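NTF2-like nuclease/anti-CRISPR (PDB 7JTA) is an anti-CRISPR that impairs SpyCas9 activity and relieves torsion in target plasmid DNA, probably by acting as a nuclease. Local coordinates at residues G31-V39 and I51-I59. Numbering follows the deposited sequence.
Sequences GLRYRQLSV and IVPISTVLI. With NO3 (nitrate ion), chain E.
Tyr34 and Leu58 meet where strands 32-42 and 48-58 pair as an antiparallel beta hairpin. Leu58 CD1 lies over one face of the Tyr34 ring, 3.8 Å from its centroid, in a CH-pi contact. CG of Tyr34 stands anti to its carbonyl carbon (chi1 -65°), which lays the ring beside the Leu58 backbone. Thr56 CG2 packs against Tyr34 CB.

On the same face, the extended Gln36 side chain gives a nearly straight bond from NE2 to Thr56 OG1 (3.0 Å). The hydroxyl lies in the amide plane. Ser38 OG makes a weak, long bond to O1 of a nitrate (3.4 Å), an ion probably from the crystallisation liquor.

Leu37 O accepts from both Ile54 N (2.8 Å) and Ser55 N (3.2 Å). This is a classic beta bulge, and it shifts the register by one residue before Ser38 pairs with Pro53.

The looser, exposed side is the chain end. Ile59 N hydrogen-bonds Arg33 O (2.8 Å), and the Ile59 side chain crosses the aliphatic part of Arg33, whose NH2 forms a salt bridge with Glu9. Tyr34 OH hydrogen-bonds Pro53 O of the second subunit, and Ser55 to Val57 pair with a strand of that subunit.

Backbone bonds thus fix the register, while the Tyr34-Leu58 packing and the Gln36-Thr56 bond add side-chain grip on one face.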
# COMPACT_ATOMS: atom_id res chain seq x y z
N GLY A 31 -2.41 -17.66 -11.33
CA GLY A 31 -1.42 -17.21 -12.28
C GLY A 31 -0.99 -15.76 -12.15
O GLY A 31 -0.20 -15.29 -12.98
N LEU A 32 -1.47 -15.04 -11.14
CA LEU A 32 -1.11 -13.65 -10.95
C LEU A 32 -0.28 -13.49 -9.68
O LEU A 32 -0.42 -14.27 -8.73
CB LEU A 32 -2.36 -12.77 -10.90
CG LEU A 32 -3.15 -12.81 -12.20
CD1 LEU A 32 -4.46 -12.04 -12.10
CD2 LEU A 32 -2.30 -12.29 -13.35
N ARG A 33 0.58 -12.48 -9.67
CA ARG A 33 1.52 -12.24 -8.59
C ARG A 33 1.11 -11.00 -7.81
O ARG A 33 0.84 -9.94 -8.40
CB ARG A 33 2.93 -12.09 -9.16
CG ARG A 33 4.02 -11.77 -8.15
CD ARG A 33 5.38 -11.79 -8.84
NE ARG A 33 6.02 -13.10 -8.76
CZ ARG A 33 5.76 -14.12 -9.58
NH1 ARG A 33 4.86 -13.98 -10.55
NH2 ARG A 33 6.40 -15.27 -9.43
N TYR A 34 1.07 -11.11 -6.48
CA TYR A 34 0.66 -10.02 -5.61
C TYR A 34 1.71 -9.78 -4.53
O TYR A 34 2.39 -10.70 -4.07
CB TYR A 34 -0.70 -10.32 -4.95
CG TYR A 34 -1.84 -10.40 -5.93
CD1 TYR A 34 -2.23 -11.62 -6.48
CD2 TYR A 34 -2.54 -9.26 -6.31
CE1 TYR A 34 -3.28 -11.70 -7.37
CE2 TYR A 34 -3.58 -9.33 -7.21
CZ TYR A 34 -3.95 -10.55 -7.74
OH TYR A 34 -4.99 -10.61 -8.63
N ARG A 35 1.82 -8.52 -4.11
CA ARG A 35 2.67 -8.13 -2.99
C ARG A 35 1.78 -7.69 -1.83
O ARG A 35 1.05 -6.70 -1.94
CB ARG A 35 3.62 -7.00 -3.38
CG ARG A 35 4.51 -6.54 -2.24
CD ARG A 35 5.51 -5.50 -2.69
NE ARG A 35 6.63 -5.37 -1.76
CZ ARG A 35 6.85 -4.30 -1.01
NH1 ARG A 35 6.04 -3.25 -1.08
NH2 ARG A 35 7.89 -4.27 -0.19
N GLN A 36 1.85 -8.43 -0.72
CA GLN A 36 1.09 -8.15 0.48
C GLN A 36 1.99 -7.62 1.58
O GLN A 36 3.03 -8.23 1.89
CB GLN A 36 0.36 -9.41 0.97
CG GLN A 36 -0.45 -9.19 2.24
CD GLN A 36 -1.30 -10.38 2.59
OE1 GLN A 36 -0.91 -11.22 3.40
NE2 GLN A 36 -2.47 -10.47 1.97
N LEU A 37 1.61 -6.50 2.17
CA LEU A 37 2.28 -5.93 3.33
C LEU A 37 1.41 -6.15 4.56
O LEU A 37 0.23 -5.80 4.56
CB LEU A 37 2.54 -4.44 3.13
CG LEU A 37 3.50 -4.11 1.99
CD1 LEU A 37 3.54 -2.61 1.76
CD2 LEU A 37 4.89 -4.64 2.30
N SER A 38 2.00 -6.73 5.61
CA SER A 38 1.27 -7.02 6.84
C SER A 38 2.06 -6.54 8.05
O SER A 38 3.26 -6.26 7.98
CB SER A 38 0.99 -8.52 6.97
OG SER A 38 0.56 -9.07 5.74
N VAL A 39 1.35 -6.46 9.18
CA VAL A 39 1.96 -6.22 10.48
C VAL A 39 1.75 -7.47 11.33
O VAL A 39 0.61 -7.92 11.50
CB VAL A 39 1.35 -4.99 11.18
CG1 VAL A 39 1.87 -4.89 12.59
CG2 VAL A 39 1.70 -3.74 10.41
N ILE A 51 -1.37 -11.83 12.60
CA ILE A 51 -0.99 -11.11 11.39
C ILE A 51 -2.15 -10.20 11.01
O ILE A 51 -3.30 -10.66 10.91
CB ILE A 51 -0.65 -12.07 10.24
CG1 ILE A 51 0.50 -13.01 10.62
CG2 ILE A 51 -0.29 -11.29 8.98
CD1 ILE A 51 1.87 -12.41 10.45
N VAL A 52 -1.86 -8.93 10.79
CA VAL A 52 -2.86 -7.95 10.39
C VAL A 52 -2.51 -7.47 8.99
O VAL A 52 -1.70 -6.57 8.82
CB VAL A 52 -2.93 -6.78 11.38
CG1 VAL A 52 -3.87 -5.70 10.86
CG2 VAL A 52 -3.35 -7.27 12.75
N PRO A 53 -3.13 -8.04 7.96
CA PRO A 53 -2.84 -7.59 6.59
C PRO A 53 -3.20 -6.13 6.41
O PRO A 53 -4.24 -5.66 6.87
CB PRO A 53 -3.71 -8.51 5.72
CG PRO A 53 -3.99 -9.70 6.58
CD PRO A 53 -4.07 -9.17 7.97
N ILE A 54 -2.32 -5.39 5.74
CA ILE A 54 -2.49 -3.97 5.53
C ILE A 54 -2.85 -3.64 4.09
O ILE A 54 -3.72 -2.82 3.84
CB ILE A 54 -1.22 -3.19 5.96
CG1 ILE A 54 -0.97 -3.36 7.46
CG2 ILE A 54 -1.35 -1.72 5.59
CD1 ILE A 54 0.18 -2.53 7.96
N SER A 55 -2.19 -4.29 3.13
CA SER A 55 -2.44 -3.99 1.73
C SER A 55 -1.92 -5.12 0.86
O SER A 55 -0.90 -5.74 1.17
CB SER A 55 -1.81 -2.66 1.32
OG SER A 55 -0.42 -2.82 1.07
N THR A 56 -2.65 -5.39 -0.22
CA THR A 56 -2.23 -6.31 -1.26
C THR A 56 -2.38 -5.61 -2.60
O THR A 56 -3.36 -4.89 -2.82
CB THR A 56 -3.03 -7.60 -1.24
OG1 THR A 56 -3.02 -8.15 0.08
CG2 THR A 56 -2.44 -8.61 -2.21
N VAL A 57 -1.41 -5.80 -3.49
CA VAL A 57 -1.41 -5.14 -4.79
C VAL A 57 -0.90 -6.10 -5.84
O VAL A 57 -0.02 -6.92 -5.58
CB VAL A 57 -0.55 -3.86 -4.77
CG1 VAL A 57 -0.64 -3.15 -6.11
CG2 VAL A 57 -1.00 -2.93 -3.66
N LEU A 58 -1.47 -6.01 -7.04
CA LEU A 58 -1.00 -6.79 -8.18
C LEU A 58 0.35 -6.28 -8.64
O LEU A 58 0.57 -5.07 -8.74
CB LEU A 58 -2.01 -6.72 -9.32
CG LEU A 58 -1.75 -7.58 -10.55
CD1 LEU A 58 -1.95 -9.05 -10.24
CD2 LEU A 58 -2.65 -7.16 -11.68
N ILE A 59 1.27 -7.21 -8.89
CA ILE A 59 2.58 -6.86 -9.43
C ILE A 59 2.85 -7.68 -10.68
O ILE A 59 3.82 -7.42 -11.40
CB ILE A 59 3.70 -7.06 -8.39
CG1 ILE A 59 3.73 -8.52 -7.93
CG2 ILE A 59 3.52 -6.10 -7.22
CD1 ILE A 59 4.76 -8.80 -6.87
OXT ILE A 59 2.11 -8.61 -11.01
N NO3 E . 1.02 -13.65 5.15
O1 NO3 E . 0.94 -12.41 5.43
O2 NO3 E . 1.76 -14.41 5.85
O3 NO3 E . 0.37 -14.12 4.18